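Local coordinates for DUF5636 domain-containing protein (Legionella pneumophila subsp. pneumophila str. Philadelphia 1, PDB 4RD8) that is of unknown function but folds into a strandless domain of helices and long loops of the DUF5636 family, found in the pathogen Legionella pneumophila, at residues A[203-206]-A[210-213]; A[12-17]-A[26-31]; A[80-85]-A[137-142]. The protein carries 3 engineered substitutions. All coordinates share one frame; numbering follows the deposited sequence.

Interaction 1. Residues A[203-206]-A[210-213]; sequences QNDE and FPVL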
ATOM      1  N   GLN A 203      -9.709   7.336  -9.018  1.00 38.26           N
ATOM      2  CA  GLN A 203     -11.111   7.493  -9.407  1.00 40.95           C
ATOM      3  C   GLN A 203     -11.328   8.577 -10.454  1.00 42.56           C
ATOM      4  O   GLN A 203     -12.305   8.538 -11.202  1.00 49.76           O
ATOM      5  CB  GLN A 203     -11.998   7.728  -8.176  1.00 43.35           C
ATOM      6  CG  GLN A 203     -12.157   6.484  -7.304  1.00 52.95           C
ATOM      7  CD  GLN A 203     -13.118   6.678  -6.140  1.00 60.09           C
ATOM      8  OE1 GLN A 203     -14.216   7.210  -6.306  1.00 65.33           O
ATOM      9  NE2 GLN A 203     -12.703   6.245  -4.953  1.00 62.61           N
ATOM     10  N   ASN A 204     -10.414   9.538 -10.523  1.00 41.93           N
ATOM     11  CA  ASN A 204     -10.513  10.579 -11.535  1.00 46.80           C
ATOM     12  C   ASN A 204      -9.939  10.114 -12.869  1.00 49.99           C
ATOM     13  O   ASN A 204     -10.550  10.332 -13.914  1.00 50.87           O
ATOM     14  CB  ASN A 204      -9.841  11.867 -11.059  1.00 50.93           C
ATOM     15  CG  ASN A 204     -10.637  12.567  -9.967  1.00 59.00           C
ATOM     16  OD1 ASN A 204     -11.834  12.319  -9.798  1.00 58.03           O
ATOM     17  ND2 ASN A 204      -9.976  13.451  -9.225  1.00 57.37           N
ATOM     18  N   ASP A 205      -8.781   9.454 -12.812  1.00 48.81           N
ATOM     19  CA  ASP A 205      -8.076   8.960 -14.001  1.00 46.37           C
ATOM     20  C   ASP A 205      -8.094   9.976 -15.141  1.00 48.94           C
ATOM     21  O   ASP A 205      -8.709   9.747 -16.189  1.00 51.99           O
ATOM     22  CB  ASP A 205      -8.657   7.622 -14.471  1.00 45.82           C
ATOM     23  CG  ASP A 205      -7.815   6.968 -15.551  1.00 47.35           C
ATOM     24  OD1 ASP A 205      -6.626   7.341 -15.695  1.00 41.02           O
ATOM     25  OD2 ASP A 205      -8.341   6.083 -16.261  1.00 44.79           O
ATOM     26  N   GLU A 206      -7.428  11.104 -14.924  1.00 46.57           N
ATOM     27  CA  GLU A 206      -7.566  12.251 -15.818  1.00 52.65           C
ATOM     28  C   GLU A 206      -6.902  12.056 -17.179  1.00 57.74           C
ATOM     29  O   GLU A 206      -7.301  12.679 -18.163  1.00 54.37           O
ATOM     30  CB  GLU A 206      -7.052  13.523 -15.137  1.00 57.95           C
ATOM     31  CG  GLU A 206      -7.889  13.959 -13.938  1.00 67.56           C
ATOM     32  CD  GLU A 206      -7.221  15.052 -13.121  1.00 76.45           C
ATOM     33  OE1 GLU A 206      -6.177  15.577 -13.565  1.00 82.26           O
ATOM     34  OE2 GLU A 206      -7.738  15.382 -12.030  1.00 73.69           O
ATOM     35  N   PHE A 210      -5.838   4.315 -16.530  1.00 42.24           N
ATOM     36  CA  PHE A 210      -6.293   3.150 -15.765  1.00 43.90           C
ATOM     37  C   PHE A 210      -7.814   3.026 -15.608  1.00 42.53           C
ATOM     38  O   PHE A 210      -8.318   2.892 -14.487  1.00 40.12           O
ATOM     39  CB  PHE A 210      -5.593   3.063 -14.410  1.00 37.77           C
ATOM     40  CG  PHE A 210      -5.300   4.394 -13.776  1.00 39.71           C
ATOM     41  CD1 PHE A 210      -6.307   5.135 -13.172  1.00 37.40           C
ATOM     42  CD2 PHE A 210      -3.998   4.885 -13.743  1.00 34.14           C
ATOM     43  CE1 PHE A 210      -6.027   6.358 -12.569  1.00 33.70           C
ATOM     44  CE2 PHE A 210      -3.712   6.107 -13.138  1.00 36.07           C
ATOM     45  CZ  PHE A 210      -4.728   6.842 -12.553  1.00 40.27           C
ATOM     46  N   PRO A 211      -8.538   3.020 -16.737  1.00 41.64           N
ATOM     47  CA  PRO A 211     -10.004   3.066 -16.729  1.00 50.13           C
ATOM     48  C   PRO A 211     -10.657   1.854 -16.067  1.00 49.25           C
ATOM     49  O   PRO A 211     -11.732   2.000 -15.480  1.00 51.16           O
ATOM     50  CB  PRO A 211     -10.359   3.106 -18.215  1.00 47.95           C
ATOM     51  CG  PRO A 211      -9.218   2.429 -18.890  1.00 49.03           C
ATOM     52  CD  PRO A 211      -8.008   2.831 -18.102  1.00 42.91           C
ATOM     53  N   VAL A 212     -10.024   0.686 -16.159  1.00 43.07           N
ATOM     54  CA  VAL A 212     -10.583  -0.529 -15.577  1.00 44.19           C
ATOM     55  C   VAL A 212     -10.429  -0.543 -14.063  1.00 47.98           C
ATOM     56  O   VAL A 212     -11.386  -0.829 -13.337  1.00 44.50           O
ATOM     57  CB  VAL A 212      -9.966  -1.793 -16.202  1.00 43.18           C
ATOM     58  CG1 VAL A 212     -10.483  -3.037 -15.504  1.00 43.00           C
ATOM     59  CG2 VAL A 212     -10.294  -1.852 -17.685  1.00 47.05           C
ATOM     60  N   LEU A 213      -9.228  -0.224 -13.591  1.00 36.96           N
ATOM     61  CA  LEU A 213      -8.976  -0.100 -12.164  1.00 40.38           C
ATOM     62  C   LEU A 213      -9.904   0.955 -11.571  1.00 40.67           C
ATOM     63  O   LEU A 213     -10.432   0.790 -10.473  1.00 38.41           O
ATOM     64  CB  LEU A 213      -7.507   0.262 -11.913  1.00 35.51           C
ATOM     65  CG  LEU A 213      -7.057   0.505 -10.468  1.00 36.25           C
ATOM     66  CD1 LEU A 213      -7.365  -0.694  -9.577  1.00 35.26           C
ATOM     67  CD2 LEU A 213      -5.567   0.858 -10.402  1.00 34.17           C
TER
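Asp-205 lays its carboxylate over one face of the Phe-210 ring while holding the backbone N-H of the same residue, a small worked example of how one acidic group can join two helix ends. Carboxylate and ring planes are only 20° apart, and OD1 of Asp-205 lies 3.3 Å from CE1 of Phe-210, toward the rim of the ring. With CG placed anti to the backbone N (chi1 -171°), the group reaches across to the other segment. OD2 of Asp-205 accepts the hydrogen bond from N of Phe-210 at 3.1 Å, met from above the carboxylate plane, and OD1 adds a weak second bond at 3.2 Å from that N. The backbone N of Ile-209 also donates to OD1.

This tight, buried half contrasts with the solvent side. Exposed Pro-211 adds no hydrogen bond, its N having no hydrogen to give, and its CD lies 3.8 Å from OD2 of Asp-205, while Asn-204 and Glu-206 turn away and are exposed.

Helix 195-204 ends here, Asp-205 leaving it with positive phi, and Phe-210 sits at the N-cap position of helix 211-218. From helix 41-61, Asn-52 receives the N-H of Leu-213, so two side chains serve the start of this helix. A carboxylate at such a helix start would be expected to be stabilised as an anion, which would offset the cost of burying it against an aromatic face.

Interaction 2. Residues A[12-17]-A[26-31]; sequences PIKRAL and PFIQLC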
ATOM      1  N   PRO A  12      14.507  12.404   6.346  1.00 71.35           N
ATOM      2  CA  PRO A  12      13.635  12.913   7.412  1.00 66.04           C
ATOM      3  C   PRO A  12      12.822  11.782   8.046  1.00 54.18           C
ATOM      4  O   PRO A  12      12.259  11.957   9.126  1.00 53.39           O
ATOM      5  CB  PRO A  12      12.707  13.891   6.673  1.00 67.32           C
ATOM      6  CG  PRO A  12      13.393  14.180   5.366  1.00 68.68           C
ATOM      7  CD  PRO A  12      14.107  12.918   5.025  1.00 70.46           C
ATOM      8  N   ILE A  13      12.757  10.647   7.350  1.00 52.12           N
ATOM      9  CA  ILE A  13      12.216   9.389   7.871  1.00 33.01           C
ATOM     10  C   ILE A  13      12.775   9.056   9.260  1.00 34.55           C
ATOM     11  O   ILE A  13      12.070   8.509  10.115  1.00 30.32           O
ATOM     12  CB  ILE A  13      12.542   8.227   6.876  1.00 36.93           C
ATOM     13  CG1 ILE A  13      11.458   8.112   5.808  1.00 43.92           C
ATOM     14  CG2 ILE A  13      12.733   6.896   7.572  1.00 40.05           C
ATOM     15  CD1 ILE A  13      11.986   8.342   4.425  1.00 42.44           C
ATOM     16  N   LYS A  14      14.041   9.402   9.484  1.00 35.01           N
ATOM     17  CA  LYS A  14      14.705   9.122  10.756  1.00 33.26           C
ATOM     18  C   LYS A  14      14.030   9.811  11.941  1.00 33.59           C
ATOM     19  O   LYS A  14      14.163   9.361  13.074  1.00 33.03           O
ATOM     20  CB  LYS A  14      16.188   9.513  10.690  1.00 35.44           C
ATOM     21  CG  LYS A  14      16.969   8.782   9.614  1.00 37.45           C
ATOM     22  CD  LYS A  14      18.466   9.092   9.693  1.00 42.08           C
ATOM     23  CE  LYS A  14      19.092   8.498  10.948  1.00 49.41           C
ATOM     24  NZ  LYS A  14      20.583   8.492  10.895  1.00 56.50           N
ATOM     25  N   ARG A  15      13.306  10.895  11.681  1.00 34.91           N
ATOM     26  CA  ARG A  15      12.591  11.586  12.755  1.00 38.80           C
ATOM     27  C   ARG A  15      11.569  10.674  13.426  1.00 32.89           C
ATOM     28  O   ARG A  15      11.256  10.851  14.601  1.00 33.03           O
ATOM     29  CB  ARG A  15      11.877  12.829  12.232  1.00 37.80           C
ATOM     30  CG  ARG A  15      12.793  13.916  11.677  1.00 41.32           C
ATOM     31  CD  ARG A  15      11.946  15.078  11.182  1.00 61.03           C
ATOM     32  NE  ARG A  15      12.641  15.934  10.226  1.00 62.02           N
ATOM     33  CZ  ARG A  15      12.024  16.758   9.386  1.00 61.07           C
ATOM     34  NH1 ARG A  15      10.699  16.836   9.384  1.00 54.63           N
ATOM     35  NH2 ARG A  15      12.730  17.499   8.545  1.00 64.83           N
ATOM     36  N   ALA A  16      11.043   9.714  12.666  1.00 30.83           N
ATOM     37  CA  ALA A  16      10.012   8.807  13.176  1.00 28.63           C
ATOM     38  C   ALA A  16      10.602   7.561  13.818  1.00 27.36           C
ATOM     39  O   ALA A  16       9.863   6.696  14.292  1.00 25.89           O
ATOM     40  CB  ALA A  16       9.054   8.400  12.056  1.00 27.71           C
ATOM     41  N   LEU A  17      11.927   7.456  13.829  1.00 28.34           N
ATOM     42  CA  LEU A  17      12.577   6.224  14.273  1.00 27.77           C
ATOM     43  C   LEU A  17      13.308   6.372  15.606  1.00 29.15           C
ATOM     44  O   LEU A  17      13.816   7.449  15.942  1.00 30.98           O
ATOM     45  CB  LEU A  17      13.557   5.709  13.212  1.00 28.12           C
ATOM     46  CG  LEU A  17      12.966   5.452  11.821  1.00 27.28           C
ATOM     47  CD1 LEU A  17      14.026   4.915  10.859  1.00 27.96           C
ATOM     48  CD2 LEU A  17      11.770   4.493  11.871  1.00 25.64           C
ATOM     49  N   PRO A  26      20.181  -0.061   6.440  1.00 32.03           N
ATOM     50  CA  PRO A  26      19.457  -0.635   5.298  1.00 29.04           C
ATOM     51  C   PRO A  26      17.951  -0.382   5.374  1.00 26.20           C
ATOM     52  O   PRO A  26      17.328  -0.137   4.336  1.00 28.35           O
ATOM     53  CB  PRO A  26      19.768  -2.129   5.409  1.00 29.18           C
ATOM     54  CG  PRO A  26      21.146  -2.160   6.037  1.00 29.29           C
ATOM     55  CD  PRO A  26      21.084  -1.050   7.066  1.00 33.71           C
ATOM     56  N   PHE A  27      17.381  -0.424   6.575  1.00 22.86           N
ATOM     57  CA  PHE A  27      15.960  -0.141   6.732  1.00 25.45           C
ATOM     58  C   PHE A  27      15.653   1.293   6.327  1.00 26.38           C
ATOM     59  O   PHE A  27      14.686   1.550   5.601  1.00 24.27           O
ATOM     60  CB  PHE A  27      15.511  -0.374   8.168  1.00 20.97           C
ATOM     61  CG  PHE A  27      14.083   0.019   8.426  1.00 25.11           C
ATOM     62  CD1 PHE A  27      13.036  -0.738   7.914  1.00 21.47           C
ATOM     63  CD2 PHE A  27      13.785   1.137   9.190  1.00 23.42           C
ATOM     64  CE1 PHE A  27      11.716  -0.392   8.164  1.00 18.01           C
ATOM     65  CE2 PHE A  27      12.472   1.501   9.435  1.00 24.62           C
ATOM     66  CZ  PHE A  27      11.430   0.737   8.924  1.00 23.05           C
ATOM     67  N   ILE A  28      16.478   2.222   6.803  1.00 24.18           N
ATOM     68  CA  ILE A  28      16.286   3.636   6.519  1.00 26.21           C
ATOM     69  C   ILE A  28      16.357   3.871   5.020  1.00 27.84           C
ATOM     70  O   ILE A  28      15.564   4.629   4.468  1.00 26.55           O
ATOM     71  CB  ILE A  28      17.344   4.510   7.242  1.00 27.96           C
ATOM     72  CG1 ILE A  28      17.141   4.442   8.758  1.00 29.09           C
ATOM     73  CG2 ILE A  28      17.269   5.955   6.771  1.00 31.47           C
ATOM     74  CD1 ILE A  28      18.310   5.008   9.574  1.00 28.56           C
ATOM     75  N   GLN A  29      17.311   3.214   4.361  1.00 24.68           N
ATOM     76  CA  GLN A  29      17.469   3.346   2.913  1.00 27.39           C
ATOM     77  C   GLN A  29      16.228   2.829   2.180  1.00 26.66           C
ATOM     78  O   GLN A  29      15.749   3.469   1.244  1.00 27.13           O
ATOM     79  CB  GLN A  29      18.720   2.609   2.434  1.00 28.64           C
ATOM     80  CG  GLN A  29      18.903   2.587   0.911  1.00 33.39           C
ATOM     81  CD  GLN A  29      19.152   3.964   0.304  1.00 42.01           C
ATOM     82  OE1 GLN A  29      19.358   4.950   1.016  1.00 40.89           O
ATOM     83  NE2 GLN A  29      19.144   4.032  -1.028  1.00 44.51           N
ATOM     84  N   LEU A  30      15.699   1.689   2.625  1.00 23.98           N
ATOM     85  CA  LEU A  30      14.507   1.115   2.006  1.00 23.00           C
ATOM     86  C   LEU A  30      13.314   2.060   2.136  1.00 24.41           C
ATOM     87  O   LEU A  30      12.577   2.267   1.168  1.00 23.84           O
ATOM     88  CB  LEU A  30      14.194  -0.260   2.606  1.00 25.46           C
ATOM     89  CG  LEU A  30      15.214  -1.370   2.289  1.00 27.50           C
ATOM     90  CD1 LEU A  30      14.859  -2.640   3.049  1.00 25.87           C
ATOM     91  CD2 LEU A  30      15.297  -1.657   0.792  1.00 25.13           C
ATOM     92  N   CYS A  31      13.130   2.644   3.318  1.00 24.87           N
ATOM     93  CA  CYS A  31      12.027   3.588   3.526  1.00 23.18           C
ATOM     94  C   CYS A  31      12.193   4.840   2.677  1.00 23.33           C
ATOM     95  O   CYS A  31      11.214   5.386   2.163  1.00 23.23           O
ATOM     96  CB  CYS A  31      11.914   3.990   5.000  1.00 26.94           C
ATOM     97  SG  CYS A  31      11.375   2.655   6.091  1.00 26.10           S
TER
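A short N-terminal 3-10 segment packs against helix 25-38, with Ile-13, Lys-14 and Leu-17 meeting Cys-31, Ile-28 and Phe-27. The order of partners is reversed along the two segments, so the chain folds back on itself. At one end, CG2 of Ile-13 touches CB of Cys-31 at 4.0 Å, and its CD1 comes to 3.8 Å from the backbone O of that cysteine. At the middle, Lys-14 uses only its aliphatic part: the chain bends at chi3 (68°) and crosses Ile-28 at about a right angle, bringing CE to 3.8 Å from CD1 of Ile-28, while CG rests near both ends of the branched isoleucine.

The arrangement is a 3-10 segment folded back onto the helix that follows it, in which each arm offers side chains spaced one and then three residues along: Ile-13, Lys-14 and Leu-17 on one arm, Phe-27, Ile-28 and Cys-31 on the other. The connection holds the brief helix 19-22, whose Leu-22 touches both Lys-14 and Leu-17.

Leu-17 divides its two methyls at the far end. CD1 meets CG1 of Ile-28 at 3.8 Å, and CD2 lies in the plane of the Phe-27 ring, at its edge, 3.9 Å from CE2. Phe-27 turns its ring back toward the 3-10 segment with CG anti to the backbone N (chi1 175°). One face of this ring carries SG of Cys-31, 3.4 Å above the plane and offset toward the rim, so the leucine and the sulfur address different parts of the same aromatic group. Helix 179-184 adds further apolar cover, Val-182 lying on Ile-13, while Cys-179 touches both Leu-17 and Cys-31.

Interaction 3. Residues A[80-85]-A[137-142]; sequences QEILTE and LIILKR. Unlike the reference sequence in segment 137-142: Arg-142 (reference Gln).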
ATOM      1  N   GLN A  80      -4.375  -9.448  -3.278  1.00 24.09           N
ATOM      2  CA  GLN A  80      -3.854 -10.451  -2.348  1.00 25.91           C
ATOM      3  C   GLN A  80      -2.693 -11.263  -2.934  1.00 27.62           C
ATOM      4  O   GLN A  80      -1.742 -11.590  -2.222  1.00 30.91           O
ATOM      5  CB  GLN A  80      -4.946 -11.410  -1.857  1.00 29.52           C
ATOM      6  CG  GLN A  80      -4.423 -12.377  -0.794  1.00 41.02           C
ATOM      7  CD  GLN A  80      -3.838 -11.644   0.420  1.00 47.22           C
ATOM      8  OE1 GLN A  80      -4.575 -11.020   1.183  1.00 62.74           O
ATOM      9  NE2 GLN A  80      -2.514 -11.704   0.589  1.00 32.24           N
ATOM     10  N   GLU A  81      -2.775 -11.605  -4.218  1.00 28.38           N
ATOM     11  CA  GLU A  81      -1.699 -12.372  -4.846  1.00 29.85           C
ATOM     12  C   GLU A  81      -0.385 -11.586  -4.860  1.00 30.97           C
ATOM     13  O   GLU A  81       0.679 -12.135  -4.561  1.00 27.16           O
ATOM     14  CB  GLU A  81      -2.097 -12.828  -6.255  1.00 29.29           C
ATOM     15  CG  GLU A  81      -3.240 -13.837  -6.250  1.00 33.76           C
ATOM     16  CD  GLU A  81      -3.836 -14.080  -7.623  1.00 45.23           C
ATOM     17  OE1 GLU A  81      -3.234 -13.661  -8.640  1.00 46.43           O
ATOM     18  OE2 GLU A  81      -4.920 -14.701  -7.684  1.00 47.78           O
ATOM     19  N   ILE A  82      -0.466 -10.299  -5.195  1.00 22.85           N
ATOM     20  CA  ILE A  82       0.714  -9.441  -5.191  1.00 21.95           C
ATOM     21  C   ILE A  82       1.296  -9.358  -3.785  1.00 24.85           C
ATOM     22  O   ILE A  82       2.504  -9.465  -3.593  1.00 25.05           O
ATOM     23  CB  ILE A  82       0.376  -8.031  -5.716  1.00 21.05           C
ATOM     24  CG1 ILE A  82       0.021  -8.122  -7.205  1.00 24.88           C
ATOM     25  CG2 ILE A  82       1.552  -7.081  -5.503  1.00 22.40           C
ATOM     26  CD1 ILE A  82      -0.644  -6.872  -7.765  1.00 24.80           C
ATOM     27  N   LEU A  83       0.425  -9.186  -2.798  1.00 21.40           N
ATOM     28  CA  LEU A  83       0.861  -9.087  -1.410  1.00 19.68           C
ATOM     29  C   LEU A  83       1.483 -10.381  -0.930  1.00 20.29           C
ATOM     30  O   LEU A  83       2.512 -10.367  -0.267  1.00 19.45           O
ATOM     31  CB  LEU A  83      -0.303  -8.711  -0.489  1.00 17.60           C
ATOM     32  CG  LEU A  83      -0.826  -7.285  -0.675  1.00 20.20           C
ATOM     33  CD1 LEU A  83      -2.028  -7.086   0.247  1.00 21.47           C
ATOM     34  CD2 LEU A  83       0.275  -6.270  -0.379  1.00 21.64           C
ATOM     35  N   THR A  84       0.857 -11.501  -1.261  1.00 22.43           N
ATOM     36  CA  THR A  84       1.389 -12.798  -0.867  1.00 23.31           C
ATOM     37  C   THR A  84       2.801 -13.035  -1.414  1.00 23.64           C
ATOM     38  O   THR A  84       3.678 -13.527  -0.695  1.00 26.45           O
ATOM     39  CB  THR A  84       0.461 -13.923  -1.307  1.00 28.59           C
ATOM     40  OG1 THR A  84      -0.816 -13.724  -0.684  1.00 27.81           O
ATOM     41  CG2 THR A  84       1.028 -15.272  -0.882  1.00 28.67           C
ATOM     42  N   GLU A  85       3.014 -12.672  -2.677  1.00 23.14           N
ATOM     43  CA  GLU A  85       4.328 -12.770  -3.314  1.00 23.82           C
ATOM     44  C   GLU A  85       5.404 -12.027  -2.534  1.00 25.18           C
ATOM     45  O   GLU A  85       6.577 -12.412  -2.574  1.00 25.70           O
ATOM     46  CB  GLU A  85       4.287 -12.193  -4.732  1.00 28.70           C
ATOM     47  CG  GLU A  85       3.756 -13.113  -5.792  1.00 42.52           C
ATOM     48  CD  GLU A  85       3.992 -12.558  -7.184  1.00 47.58           C
ATOM     49  OE1 GLU A  85       5.013 -11.850  -7.383  1.00 43.07           O
ATOM     50  OE2 GLU A  85       3.156 -12.825  -8.072  1.00 45.76           O
ATOM     51  N   LEU A 137       1.725  -1.226  -5.359  1.00 21.94           N
ATOM     52  CA  LEU A 137       2.524  -0.378  -6.251  1.00 21.67           C
ATOM     53  C   LEU A 137       4.021  -0.514  -5.927  1.00 21.01           C
ATOM     54  O   LEU A 137       4.858  -0.634  -6.828  1.00 22.53           O
ATOM     55  CB  LEU A 137       2.074   1.088  -6.161  1.00 22.49           C
ATOM     56  CG  LEU A 137       0.628   1.352  -6.611  1.00 23.25           C
ATOM     57  CD1 LEU A 137       0.246   2.801  -6.324  1.00 32.57           C
ATOM     58  CD2 LEU A 137       0.443   1.041  -8.105  1.00 26.36           C
ATOM     59  N   ILE A 138       4.339  -0.486  -4.639  1.00 23.49           N
ATOM     60  CA  ILE A 138       5.700  -0.709  -4.154  1.00 22.30           C
ATOM     61  C   ILE A 138       6.249  -2.063  -4.605  1.00 22.37           C
ATOM     62  O   ILE A 138       7.374  -2.145  -5.112  1.00 23.54           O
ATOM     63  CB  ILE A 138       5.740  -0.612  -2.626  1.00 21.94           C
ATOM     64  CG1 ILE A 138       5.612   0.847  -2.213  1.00 20.85           C
ATOM     65  CG2 ILE A 138       7.040  -1.188  -2.058  1.00 18.46           C
ATOM     66  CD1 ILE A 138       5.056   0.995  -0.813  1.00 18.28           C
ATOM     67  N   ILE A 139       5.453  -3.115  -4.435  1.00 21.92           N
ATOM     68  CA  ILE A 139       5.866  -4.461  -4.837  1.00 19.56           C
ATOM     69  C   ILE A 139       6.050  -4.571  -6.347  1.00 24.53           C
ATOM     70  O   ILE A 139       7.054  -5.099  -6.802  1.00 22.78           O
ATOM     71  CB  ILE A 139       4.870  -5.528  -4.344  1.00 20.58           C
ATOM     72  CG1 ILE A 139       4.830  -5.515  -2.817  1.00 20.38           C
ATOM     73  CG2 ILE A 139       5.235  -6.919  -4.882  1.00 21.19           C
ATOM     74  CD1 ILE A 139       3.500  -6.021  -2.226  1.00 19.66           C
ATOM     75  N   LEU A 140       5.084  -4.082  -7.124  1.00 22.91           N
ATOM     76  CA  LEU A 140       5.223  -4.069  -8.582  1.00 22.93           C
ATOM     77  C   LEU A 140       6.436  -3.263  -9.047  1.00 27.00           C
ATOM     78  O   LEU A 140       7.110  -3.652  -9.997  1.00 26.98           O
ATOM     79  CB  LEU A 140       3.949  -3.539  -9.252  1.00 25.70           C
ATOM     80  CG  LEU A 140       2.698  -4.416  -9.097  1.00 25.54           C
ATOM     81  CD1 LEU A 140       1.465  -3.661  -9.595  1.00 27.90           C
ATOM     82  CD2 LEU A 140       2.845  -5.716  -9.870  1.00 29.42           C
ATOM     83  N   LYS A 141       6.721  -2.144  -8.384  1.00 23.22           N
ATOM     84  CA  LYS A 141       7.904  -1.365  -8.747  1.00 24.24           C
ATOM     85  C   LYS A 141       9.166  -2.209  -8.556  1.00 24.52           C
ATOM     86  O   LYS A 141      10.011  -2.272  -9.447  1.00 28.78           O
ATOM     87  CB  LYS A 141       7.986  -0.078  -7.916  1.00 25.19           C
ATOM     88  CG  LYS A 141       9.209   0.791  -8.206  1.00 26.56           C
ATOM     89  CD  LYS A 141       9.273   1.235  -9.647  1.00 26.75           C
ATOM     90  CE  LYS A 141      10.383   2.267  -9.836  1.00 27.93           C
ATOM     91  NZ  LYS A 141      10.409   2.802 -11.218  1.00 27.25           N
ATOM     92  N   ARG A 142       9.271  -2.882  -7.412  1.00 22.53           N
ATOM     93  CA  ARG A 142      10.461  -3.700  -7.132  1.00 21.38           C
ATOM     94  C   ARG A 142      10.603  -4.860  -8.121  1.00 26.03           C
ATOM     95  O   ARG A 142      11.720  -5.205  -8.530  1.00 26.91           O
ATOM     96  CB  ARG A 142      10.450  -4.194  -5.676  1.00 24.47           C
ATOM     97  CG  ARG A 142      11.714  -4.957  -5.264  1.00 26.64           C
ATOM     98  CD  ARG A 142      11.563  -6.432  -5.560  1.00 27.25           C
ATOM     99  NE  ARG A 142      12.813  -7.187  -5.468  1.00 28.76           N
ATOM    100  CZ  ARG A 142      13.517  -7.628  -6.504  1.00 28.97           C
ATOM    101  NH1 ARG A 142      13.131  -7.371  -7.753  1.00 26.99           N
ATOM    102  NH2 ARG A 142      14.626  -8.327  -6.291  1.00 27.10           N
TER
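Ile-139 presses against Ile-82 and Leu-83, and its branches show how a beta-branched residue can serve two partners on a crossing helix. CB already makes contact, lying 3.8 Å from CG2 of Ile-82. From there the side chain divides. The CG2 methyl, anti to the backbone N, meets CG2 of Ile-82 at 3.7 Å, the two side chains crossing at a slant, and comes to 3.9 Å from the backbone O of the same residue. The other branch, with CG1 beside the backbone N (chi1 -62°), extends to CD1, which rests 3.7 Å from CD2 of Leu-83 and 3.8 Å from O of Ile-82. Both methyls of Ile-139 thus come up to that carbonyl oxygen from one side.

Leu-83 takes part by its end alone: its CB points away from the partner helix, yet CD2 comes back to cross Ile-139 at about a right angle. On the remaining flank, CD1 of Ile-82 approaches CD2 of Leu-140 more loosely, at 4.2 Å. The side-chain contacts across the helices are apolar, no hydrogen bond crosses, and all four of these residues are buried. Thr-84 finds a partner within its own helix, OG1 donating to the backbone O of Gln-80 at 2.8 Å, on the opposite face of the carbonyl plane from the Thr-84 N-H.

The segment axes approach to 9.7 Å and cross at 61°, too steep for long side-by-side packing. Ile-82 and Leu-83 also reach Cys-136 and Trp-135 of helix 130-144, which also lies against helix 41-61 through Leu-137 and helix 25-38 through Ile-138. A salt bridge from Glu-81 to Arg-58 ties helix 69-85 to helix 41-61 as well.

In the fold
From the N terminus, interaction 2 comes first, folding the opening 3-10 segment back onto helix 25-38 and closing a short loop that contains helix 19-22. Interaction 3 spans a much longer loop, about fifty residues, and joins helix 69-85 to helix 130-144 near the middle of the molecule. Interaction 1 follows close to the modelled C terminus, a tight turn between helices 195-204 and 211-218. The three loops run in series, neither nesting nor crossing. Interactions 1 and 2 lie on opposite sides of the chain's centre, their centres about 32 Å apart, and helix 41-61 provides common ground, touching residues of both 137-142 and 210-213.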